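PDB 3VV3: deseasin MCP-01 from Pseudoalteromonas sp., which acts as a subtilisin-family serine protease that degrades collagen, cutting its peptide bonds. Local coordinates for residues P32-I37 with A280-S285. Numbering follows the deposited sequence.
Sequences PEAWSI and AALVLS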
ATOM      1  N   PRO A  32       5.209  27.044  -0.693  1.00 11.89           N
ATOM      2  CA  PRO A  32       4.762  28.393  -0.309  1.00  8.99           C
ATOM      3  C   PRO A  32       5.412  29.478  -1.159  1.00  9.36           C
ATOM      4  O   PRO A  32       4.774  30.483  -1.480  1.00 12.81           O
ATOM      5  CB  PRO A  32       5.211  28.511   1.153  1.00 11.50           C
ATOM      6  CG  PRO A  32       5.273  27.068   1.639  1.00 11.68           C
ATOM      7  CD  PRO A  32       5.793  26.309   0.448  1.00 11.43           C
ATOM      8  N   GLU A  33       6.669  29.280  -1.519  1.00 10.69           N
ATOM      9  CA  GLU A  33       7.341  30.215  -2.405  1.00 12.15           C
ATOM     10  C   GLU A  33       6.642  30.220  -3.764  1.00 12.39           C
ATOM     11  O   GLU A  33       6.341  31.279  -4.318  1.00 12.22           O
ATOM     12  CB  GLU A  33       8.819  29.852  -2.541  1.00 12.09           C
ATOM     13  CG  GLU A  33       9.654  30.094  -1.270  1.00 13.40           C
ATOM     14  CD  GLU A  33       9.523  29.010  -0.200  1.00 16.19           C
ATOM     15  OE1 GLU A  33       8.778  28.019  -0.402  1.00 10.22           O
ATOM     16  OE2 GLU A  33      10.180  29.160   0.862  1.00 13.00           O
ATOM     17  N   ALA A  34       6.359  29.033  -4.293  1.00 10.68           N
ATOM     18  CA  ALA A  34       5.691  28.934  -5.587  1.00  9.68           C
ATOM     19  C   ALA A  34       4.333  29.627  -5.559  1.00 10.35           C
ATOM     20  O   ALA A  34       3.915  30.248  -6.543  1.00 12.36           O
ATOM     21  CB  ALA A  34       5.534  27.460  -6.011  1.00  8.19           C
ATOM     22  N   TRP A  35       3.647  29.529  -4.427  1.00  9.87           N
ATOM     23  CA  TRP A  35       2.308  30.097  -4.316  1.00 11.49           C
ATOM     24  C   TRP A  35       2.288  31.621  -4.399  1.00 11.60           C
ATOM     25  O   TRP A  35       1.231  32.214  -4.562  1.00 11.61           O
ATOM     26  CB  TRP A  35       1.610  29.615  -3.043  1.00 10.02           C
ATOM     27  CG  TRP A  35       1.307  28.144  -3.074  1.00 10.38           C
ATOM     28  CD1 TRP A  35       1.118  27.369  -4.187  1.00 11.69           C
ATOM     29  CD2 TRP A  35       1.147  27.274  -1.947  1.00 10.00           C
ATOM     30  NE1 TRP A  35       0.857  26.068  -3.818  1.00  7.83           N
ATOM     31  CE2 TRP A  35       0.868  25.985  -2.451  1.00 10.23           C
ATOM     32  CE3 TRP A  35       1.222  27.456  -0.559  1.00 11.16           C
ATOM     33  CZ2 TRP A  35       0.651  24.891  -1.619  1.00  7.01           C
ATOM     34  CZ3 TRP A  35       1.007  26.372   0.264  1.00 11.50           C
ATOM     35  CH2 TRP A  35       0.727  25.097  -0.269  1.00 10.60           C
ATOM     36  N   SER A  36       3.448  32.253  -4.299  1.00 14.42           N
ATOM     37  CA  SER A  36       3.513  33.703  -4.483  1.00 15.08           C
ATOM     38  C   SER A  36       3.331  34.046  -5.960  1.00 19.65           C
ATOM     39  O   SER A  36       2.967  35.170  -6.311  1.00 18.39           O
ATOM     40  CB  SER A  36       4.837  34.265  -3.947  1.00 15.82           C
ATOM     41  OG  SER A  36       5.933  33.868  -4.752  1.00 16.07           O
ATOM     42  N   ILE A  37       3.574  33.061  -6.820  1.00 11.69           N
ATOM     43  CA  ILE A  37       3.422  33.218  -8.262  1.00 12.56           C
ATOM     44  C   ILE A  37       2.046  32.734  -8.713  1.00 15.88           C
ATOM     45  O   ILE A  37       1.349  33.422  -9.453  1.00 13.09           O
ATOM     46  CB  ILE A  37       4.512  32.437  -9.023  1.00 10.79           C
ATOM     47  CG1 ILE A  37       5.908  32.940  -8.633  1.00 12.66           C
ATOM     48  CG2 ILE A  37       4.296  32.512 -10.539  1.00 10.43           C
ATOM     49  CD1 ILE A  37       7.045  32.064  -9.149  1.00 13.52           C
ATOM     50  N   ALA A 280       2.898  19.874 -12.227  1.00  4.24           N
ATOM     51  CA  ALA A 280       2.663  20.054 -13.655  1.00  5.08           C
ATOM     52  C   ALA A 280       1.443  20.937 -13.868  1.00  5.76           C
ATOM     53  O   ALA A 280       1.473  21.865 -14.686  1.00  6.88           O
ATOM     54  CB  ALA A 280       2.482  18.703 -14.363  1.00  5.85           C
ATOM     55  N   ALA A 281       0.367  20.649 -13.140  1.00  5.52           N
ATOM     56  CA  ALA A 281      -0.852  21.456 -13.245  1.00  5.23           C
ATOM     57  C   ALA A 281      -0.598  22.907 -12.835  1.00  7.63           C
ATOM     58  O   ALA A 281      -1.117  23.834 -13.462  1.00  5.63           O
ATOM     59  CB  ALA A 281      -1.974  20.851 -12.419  1.00  6.13           C
ATOM     60  N   LEU A 282       0.194  23.105 -11.782  1.00  5.83           N
ATOM     61  CA  LEU A 282       0.518  24.462 -11.333  1.00  7.17           C
ATOM     62  C   LEU A 282       1.304  25.230 -12.397  1.00  7.60           C
ATOM     63  O   LEU A 282       1.028  26.407 -12.663  1.00  8.71           O
ATOM     64  CB  LEU A 282       1.282  24.442  -9.997  1.00  6.74           C
ATOM     65  CG  LEU A 282       1.325  25.794  -9.268  1.00  6.74           C
ATOM     66  CD1 LEU A 282      -0.098  26.282  -9.012  1.00  7.39           C
ATOM     67  CD2 LEU A 282       2.078  25.684  -7.953  1.00  8.12           C
ATOM     68  N   VAL A 283       2.269  24.560 -13.018  1.00  6.67           N
ATOM     69  CA  VAL A 283       3.033  25.149 -14.114  1.00  5.83           C
ATOM     70  C   VAL A 283       2.097  25.580 -15.252  1.00  9.21           C
ATOM     71  O   VAL A 283       2.243  26.662 -15.812  1.00  8.34           O
ATOM     72  CB  VAL A 283       4.096  24.167 -14.658  1.00  6.79           C
ATOM     73  CG1 VAL A 283       4.670  24.672 -15.975  1.00  6.49           C
ATOM     74  CG2 VAL A 283       5.216  23.945 -13.627  1.00  6.12           C
ATOM     75  N   LEU A 284       1.129  24.730 -15.580  1.00  5.86           N
ATOM     76  CA  LEU A 284       0.222  25.020 -16.689  1.00  8.00           C
ATOM     77  C   LEU A 284      -0.753  26.145 -16.345  1.00 10.06           C
ATOM     78  O   LEU A 284      -1.455  26.655 -17.222  1.00 13.14           O
ATOM     79  CB  LEU A 284      -0.535  23.761 -17.104  1.00  6.65           C
ATOM     80  CG  LEU A 284       0.297  22.696 -17.823  1.00  7.29           C
ATOM     81  CD1 LEU A 284      -0.496  21.386 -17.934  1.00  7.48           C
ATOM     82  CD2 LEU A 284       0.706  23.190 -19.201  1.00  6.95           C
ATOM     83  N   SER A 285      -0.805  26.538 -15.074  1.00  9.07           N
ATOM     84  CA  SER A 285      -1.619  27.700 -14.699  1.00  9.06           C
ATOM     85  C   SER A 285      -0.839  28.986 -14.961  1.00 12.54           C
ATOM     86  O   SER A 285      -1.413  30.081 -14.979  1.00 13.93           O
ATOM     87  CB  SER A 285      -2.074  27.635 -13.234  1.00  9.65           C
ATOM     88  OG  SER A 285      -1.012  27.978 -12.351  1.00  8.18           O
TER
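In this subtilisin-like alpha/beta fold, Leu282 of the long helix 269-284 meets Ala34 and Trp35 of segment 32-37, near the N-terminus. Helix 269-284 is the one that in subtilisins carries the catalytic serine near its start. The contact lies near the other end of that helix. It is small and apolar, and one methyl carries it. Leu282 CD2 faces both partners, 4.3 Å from Ala34 CB and 4.2 Å from Trp35 CD1. Leu282 CG lies anti to the backbone N (chi1 -164°), and chi2 of 58° leaves CD2 roughly anti to CA, extending this branch toward segment 32-37. The methyl meets the indole at its edge, near the ring plane. The CA-CB bond of Trp35 points away from segment 280-285, but the ring brings CD1 back toward it. Trp35 NE1 donates to Val126 O, and His128 packs edge-to-face with the ring, so the indole is held from outside the pair. Each segment also has a serine turned back on its own backbone. Ser36 OG donates to Glu33 O at 2.7 Å. Ser285 OG donates to Leu282 O at 2.6 Å, on a lone pair in the carbonyl plane. Ser285 OG is also hydrogen-bonded to Ser38 OG. Helix 321-327 borders the contact, with Val321 touching both Ala34 and Leu282. Elsewhere on helix 269-284, Val283 packs on helix 292-301 and Ala280 on strand 166-171 of the parallel sheet.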